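Local coordinates for transcriptional regulator, TetR family (Agrobacterium tumefaciens, PDB 3C2B), which probably binds DNA as a transcription factor of the TetR family, pairing an N-terminal helix-turn-helix domain with an all-helical C-terminal domain, at residues R75-A80 with D140-G145; G81-A86 with R151-L156. One frame throughout, in Å; residues are numbered along the deposited sequence.

Contact 1 of 2, residues R75-A80 with D140-G145; sequences RTFEKA and DRRARG
F77 and R142 meet where an extended linker of a TetR-family regulator passes beside helix 137-152 of the C-terminal domain; the linker follows helix 59-71 and leads into helix 86-104. Walking along it, F77 lays its CB 3.6 Å from R142 CG, and ring atom CD1 lies 3.8 Å from the same methylene. A phenylalanine suits this place because its apolar CB and ring can pack on the aliphatic CG of the arginine. The two side chains cross at about a right angle, and F77 also touches I139 and, on helix 86-104, D99. E78 contributes mainly its backbone: its O lies 3.5 Å from R142 NH1, oblique to the guanidinium plane. Its carboxylate, with OE2 5.0 Å from R142 NH1, probably adds no more than a weak attraction. R142 leaves the helix with CG anti to the backbone N (chi1 -150°) and then bends at chi2 and chi3, so that CG meets F77 and NH1 comes to the carbonyl O of E78; NE is buried here without a polar partner. At A80 the backbones draw closest, and two small residues permit it: the methyl CB of A80 rests 3.5 Å from the carbonyl C of G145.

Contact 2 of 2, residues G81-A86 with R151-L156; sequences GDRVSA and RRSGYL
S153 receives the backbone of V84 at the end of helix 137-152, where G154, with positive phi, closes the helix in a Schellman motif. V84 N gives S153 OG a nearly straight hydrogen bond, 3.2 Å long with an N-H...O angle of 175°. Serine suits this spot because its short hydroxyl also hydrogen-bonds to A149 O, one turn back in the helix, and so joins helix to loop.

Y155 makes the tight part. A86 CB sits over one ring face in a CH-pi contact, 3.9 Å from the centroid and 21° off the normal, while S153 O lies over the centre of the opposite face. V84 O comes in at the ring edge, in plane, 3.1 Å from CE2. The phenol OH bonds to E213 of helix 208-214, whose carboxylate also takes A86 N, and K209 adds a cation-pi contact. A86 begins helix 86-104; S85, at the N-cap position, caps a backbone N of its first turn, and S85 OG also hydrogen-bonds to Q88 OE1.

Toward solvent the packing is looser and charged. R83, bent at chi3, lays one guanidinium face over S153 CA and R152 O, its NH2 3.9 Å from that oxygen. The D82 carboxylate and R152 guanidinium stack with planes 24° apart; D82 OD2 is 4.2 Å from R152 NE but well off the guanidinium plane, a pairing of charge alone. Long, flexible side chains suit this rim, where R152 also has a weak, long ion pair with E148. The chemistry implies a division of labour: one straight hydrogen bond across the segments, bonds to A149 and E213 outside them, and a ring held on both faces fix the inner half, whereas at the rim the D82 carboxylate probably adds only a non-directional attraction for R152.

Overall arrangement
Contacts 1 and 2 follow one another along a single connection, the loop between helix 59-71 and helix 86-104, and both set it against helix 137-152. Their centres are 15 Å apart, on the same side of the chain's centre. The order is 75-80, 81-86, 140-145, 151-156, so loop and helix advance in the same direction: contact 1 uses the helix body, and contact 2, whose centre lies about 25 Å from the chain's centre, uses its C-terminal end and the turn after it. Helix 208-214 joins in at contact 2. Together they lay the loop along the C-terminal domain, joining the chain that leaves the predicted DNA-binding region to the helical body of this TetR-family protein.

Contact 1 of 2, residues R75-A80 with D140-G145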
loop_
_atom_site.group_PDB
_atom_site.type_symbol
_atom_site.label_atom_id
_atom_site.label_comp_id
_atom_site.label_asym_id
_atom_site.label_seq_id
_atom_site.Cartn_x
_atom_site.Cartn_y
_atom_site.Cartn_z
ATOM N N ARG A 75 20.578 -4.937 1.493
ATOM C CA ARG A 75 20.912 -6.342 1.256
ATOM C C ARG A 75 20.964 -6.669 -0.240
ATOM O O ARG A 75 20.002 -6.400 -0.977
ATOM C CB ARG A 75 19.886 -7.252 1.958
ATOM C CG ARG A 75 20.476 -8.558 2.465
ATOM C CD ARG A 75 19.424 -9.542 2.953
ATOM N NE ARG A 75 19.063 -10.547 1.950
ATOM C CZ ARG A 75 19.857 -11.536 1.534
ATOM N NH1 ARG A 75 21.090 -11.661 2.000
ATOM N NH2 ARG A 75 19.423 -12.400 0.628
ATOM N N THR A 76 22.101 -7.217 -0.677
ATOM C CA THR A 76 22.258 -7.737 -2.037
ATOM C C THR A 76 21.781 -9.186 -2.064
ATOM O O THR A 76 22.251 -10.027 -1.285
ATOM C CB THR A 76 23.724 -7.642 -2.534
ATOM O OG1 THR A 76 24.130 -6.272 -2.537
ATOM C CG2 THR A 76 23.878 -8.201 -3.951
ATOM N N PHE A 77 20.841 -9.464 -2.963
ATOM C CA PHE A 77 20.229 -10.784 -3.057
ATOM C C PHE A 77 20.965 -11.726 -4.013
ATOM O O PHE A 77 21.590 -11.297 -4.987
ATOM C CB PHE A 77 18.747 -10.663 -3.418
ATOM C CG PHE A 77 17.904 -10.091 -2.314
ATOM C CD1 PHE A 77 17.230 -10.932 -1.432
ATOM C CD2 PHE A 77 17.786 -8.713 -2.153
ATOM C CE1 PHE A 77 16.452 -10.408 -0.405
ATOM C CE2 PHE A 77 17.016 -8.177 -1.133
ATOM C CZ PHE A 77 16.348 -9.025 -0.252
ATOM N N GLU A 78 20.871 -13.015 -3.707
ATOM C CA GLU A 78 21.589 -14.060 -4.420
ATOM C C GLU A 78 20.964 -14.327 -5.788
ATOM O O GLU A 78 19.756 -14.561 -5.888
ATOM C CB GLU A 78 21.599 -15.345 -3.578
ATOM C CG GLU A 78 21.821 -15.104 -2.075
ATOM C CD GLU A 78 21.486 -16.304 -1.199
ATOM O OE1 GLU A 78 21.319 -16.117 0.027
ATOM O OE2 GLU A 78 21.390 -17.432 -1.725
ATOM N N LYS A 79 21.792 -14.274 -6.835
ATOM C CA LYS A 79 21.374 -14.649 -8.189
ATOM C C LYS A 79 20.676 -16.003 -8.140
ATOM O O LYS A 79 21.267 -17.001 -7.711
ATOM C CB LYS A 79 22.571 -14.722 -9.152
ATOM C CG LYS A 79 22.794 -13.478 -10.041
ATOM C CD LYS A 79 23.614 -13.946 -11.340
ATOM C CE LYS A 79 24.416 -12.771 -11.919
ATOM N NZ LYS A 79 23.413 -11.675 -12.608
ATOM N N ALA A 80 19.410 -16.019 -8.555
ATOM C CA ALA A 80 18.614 -17.246 -8.600
ATOM C C ALA A 80 19.222 -18.240 -9.585
ATOM O O ALA A 80 19.469 -17.900 -10.746
ATOM C CB ALA A 80 17.175 -16.934 -8.971
ATOM N N ASP A 140 12.928 -6.929 -6.704
ATOM C CA ASP A 140 12.180 -7.275 -7.903
ATOM C C ASP A 140 12.974 -8.242 -8.782
ATOM O O ASP A 140 12.396 -9.155 -9.361
ATOM C CB ASP A 140 11.813 -6.028 -8.701
ATOM C CG ASP A 140 10.697 -5.198 -8.051
ATOM O OD1 ASP A 140 10.085 -5.639 -7.058
ATOM O OD2 ASP A 140 10.411 -4.098 -8.563
ATOM N N ARG A 141 14.288 -8.041 -8.873
ATOM C CA ARG A 141 15.141 -8.914 -9.694
ATOM C C ARG A 141 15.222 -10.303 -9.050
ATOM O O ARG A 141 15.201 -11.306 -9.751
ATOM C CB ARG A 141 16.538 -8.317 -9.932
ATOM C CG ARG A 141 17.100 -8.667 -11.323
ATOM C CD ARG A 141 18.534 -8.201 -11.541
ATOM N NE ARG A 141 18.908 -8.266 -12.958
ATOM C CZ ARG A 141 18.774 -7.252 -13.826
ATOM N NH1 ARG A 141 18.250 -6.088 -13.442
ATOM N NH2 ARG A 141 19.151 -7.406 -15.094
ATOM N N ARG A 142 15.291 -10.347 -7.713
ATOM C CA ARG A 142 15.211 -11.602 -6.968
ATOM C C ARG A 142 13.951 -12.383 -7.394
ATOM O O ARG A 142 14.046 -13.508 -7.855
ATOM C CB ARG A 142 15.167 -11.324 -5.464
ATOM C CG ARG A 142 15.765 -12.384 -4.577
ATOM C CD ARG A 142 15.049 -13.706 -4.716
ATOM N NE ARG A 142 15.982 -14.801 -5.020
ATOM C CZ ARG A 142 16.444 -15.690 -4.144
ATOM N NH1 ARG A 142 17.281 -16.640 -4.539
ATOM N NH2 ARG A 142 16.083 -15.623 -2.876
ATOM N N ALA A 143 12.796 -11.742 -7.289
ATOM C CA ALA A 143 11.524 -12.368 -7.499
ATOM C C ALA A 143 11.371 -12.905 -8.920
ATOM O O ALA A 143 10.956 -14.051 -9.090
ATOM C CB ALA A 143 10.393 -11.404 -7.134
ATOM N N ARG A 144 11.764 -12.098 -9.913
ATOM C CA ARG A 144 11.696 -12.490 -11.328
ATOM C C ARG A 144 12.650 -13.633 -11.615
ATOM O O ARG A 144 12.305 -14.544 -12.362
ATOM C CB ARG A 144 12.059 -11.332 -12.263
ATOM C CG ARG A 144 11.234 -10.081 -12.103
ATOM C CD ARG A 144 11.617 -9.113 -13.239
ATOM N NE ARG A 144 11.959 -7.785 -12.736
ATOM C CZ ARG A 144 11.087 -6.805 -12.489
ATOM N NH1 ARG A 144 9.777 -6.958 -12.689
ATOM N NH2 ARG A 144 11.542 -5.659 -12.027
ATOM N N GLY A 145 13.850 -13.550 -11.039
ATOM C CA GLY A 145 14.854 -14.628 -11.129
ATOM C C GLY A 145 14.303 -15.966 -10.649
ATOM O O GLY A 145 14.395 -16.979 -11.330
#

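Contact 2 of 2, residues G81-A86 with R151-L156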
loop_
_atom_site.group_PDB
_atom_site.type_symbol
_atom_site.label_atom_id
_atom_site.label_comp_id
_atom_site.label_asym_id
_atom_site.label_seq_id
_atom_site.Cartn_x
_atom_site.Cartn_y
_atom_site.Cartn_z
ATOM N N GLY A 81 19.472 -19.458 -9.104
ATOM C CA GLY A 81 20.148 -20.485 -9.900
ATOM C C GLY A 81 19.331 -20.881 -11.110
ATOM O O GLY A 81 18.106 -20.928 -11.039
ATOM N N ASP A 82 20.013 -21.159 -12.218
ATOM C CA ASP A 82 19.362 -21.533 -13.475
ATOM C C ASP A 82 18.195 -22.497 -13.243
ATOM O O ASP A 82 17.088 -22.256 -13.724
ATOM C CB ASP A 82 20.386 -22.118 -14.452
ATOM C CG ASP A 82 20.051 -21.820 -15.917
ATOM O OD1 ASP A 82 20.597 -20.829 -16.470
ATOM O OD2 ASP A 82 19.254 -22.587 -16.517
ATOM N N ARG A 83 18.431 -23.564 -12.477
ATOM C CA ARG A 83 17.396 -24.577 -12.262
ATOM C C ARG A 83 17.223 -25.051 -10.811
ATOM O O ARG A 83 18.176 -25.046 -10.024
ATOM C CB ARG A 83 17.591 -25.745 -13.218
ATOM C CG ARG A 83 17.186 -25.411 -14.657
ATOM C CD ARG A 83 16.897 -26.660 -15.481
ATOM N NE ARG A 83 15.988 -27.553 -14.756
ATOM C CZ ARG A 83 15.130 -28.403 -15.316
ATOM N NH1 ARG A 83 14.368 -29.157 -14.535
ATOM N NH2 ARG A 83 15.007 -28.487 -16.640
ATOM N N VAL A 84 15.996 -25.447 -10.469
ATOM C CA VAL A 84 15.650 -25.815 -9.091
ATOM C C VAL A 84 14.763 -27.048 -9.041
ATOM O O VAL A 84 14.094 -27.370 -10.014
ATOM C CB VAL A 84 14.899 -24.651 -8.334
ATOM C CG1 VAL A 84 15.844 -23.507 -7.976
ATOM C CG2 VAL A 84 13.742 -24.150 -9.151
ATOM N N SER A 85 14.765 -27.728 -7.900
ATOM C CA SER A 85 13.779 -28.762 -7.602
ATOM C C SER A 85 12.537 -28.059 -7.070
ATOM O O SER A 85 12.599 -26.872 -6.710
ATOM C CB SER A 85 14.295 -29.684 -6.514
ATOM O OG SER A 85 14.582 -28.944 -5.327
ATOM N N ALA A 86 11.428 -28.794 -6.995
ATOM C CA ALA A 86 10.189 -28.259 -6.482
ATOM C C ALA A 86 10.283 -27.807 -5.006
ATOM O O ALA A 86 9.844 -26.698 -4.687
ATOM C CB ALA A 86 9.015 -29.219 -6.727
ATOM N N ARG A 151 9.578 -21.424 -13.729
ATOM C CA ARG A 151 9.099 -21.678 -15.102
ATOM C C ARG A 151 10.045 -22.638 -15.863
ATOM O O ARG A 151 9.600 -23.653 -16.378
ATOM C CB ARG A 151 9.004 -20.366 -15.887
ATOM C CG ARG A 151 8.125 -20.431 -17.128
ATOM C CD ARG A 151 8.450 -19.276 -18.069
ATOM N NE ARG A 151 9.879 -19.278 -18.389
ATOM C CZ ARG A 151 10.459 -20.135 -19.234
ATOM N NH1 ARG A 151 9.754 -21.067 -19.876
ATOM N NH2 ARG A 151 11.762 -20.072 -19.428
ATOM N N ARG A 152 11.339 -22.304 -15.932
ATOM C CA ARG A 152 12.323 -23.139 -16.649
ATOM C C ARG A 152 12.266 -24.603 -16.227
ATOM O O ARG A 152 12.511 -25.511 -17.043
ATOM C CB ARG A 152 13.738 -22.655 -16.394
ATOM C CG ARG A 152 14.129 -21.461 -17.167
ATOM C CD ARG A 152 15.641 -21.348 -17.226
ATOM N NE ARG A 152 16.047 -19.963 -17.020
ATOM C CZ ARG A 152 16.352 -19.445 -15.827
ATOM N NH1 ARG A 152 16.332 -20.198 -14.734
ATOM N NH2 ARG A 152 16.701 -18.171 -15.724
ATOM N N SER A 153 11.950 -24.825 -14.955
ATOM C CA SER A 153 12.075 -26.126 -14.372
ATOM C C SER A 153 10.793 -26.889 -14.510
ATOM O O SER A 153 10.681 -27.997 -14.008
ATOM C CB SER A 153 12.506 -26.021 -12.916
ATOM O OG SER A 153 13.798 -25.434 -12.817
ATOM N N GLY A 154 9.829 -26.295 -15.214
ATOM C CA GLY A 154 8.547 -26.916 -15.482
ATOM C C GLY A 154 7.551 -26.822 -14.342
ATOM O O GLY A 154 6.493 -27.482 -14.389
ATOM N N TYR A 155 7.864 -26.021 -13.315
ATOM C CA TYR A 155 7.001 -25.963 -12.102
ATOM C C TYR A 155 5.950 -24.838 -12.083
ATOM O O TYR A 155 4.996 -24.913 -11.330
ATOM C CB TYR A 155 7.843 -25.894 -10.819
ATOM C CG TYR A 155 8.780 -27.062 -10.617
ATOM C CD1 TYR A 155 8.301 -28.389 -10.563
ATOM C CD2 TYR A 155 10.158 -26.843 -10.464
ATOM C CE1 TYR A 155 9.175 -29.453 -10.377
ATOM C CE2 TYR A 155 11.028 -27.900 -10.268
ATOM C CZ TYR A 155 10.540 -29.197 -10.234
ATOM O OH TYR A 155 11.439 -30.215 -10.039
ATOM N N LEU A 156 6.140 -23.815 -12.912
ATOM C CA LEU A 156 5.230 -22.656 -13.001
ATOM C C LEU A 156 4.794 -22.407 -14.430
ATOM O O LEU A 156 5.599 -22.485 -15.358
ATOM C CB LEU A 156 5.906 -21.371 -12.502
ATOM C CG LEU A 156 6.399 -21.348 -11.069
ATOM C CD1 LEU A 156 7.047 -19.988 -10.853
ATOM C CD2 LEU A 156 5.210 -21.582 -10.123
#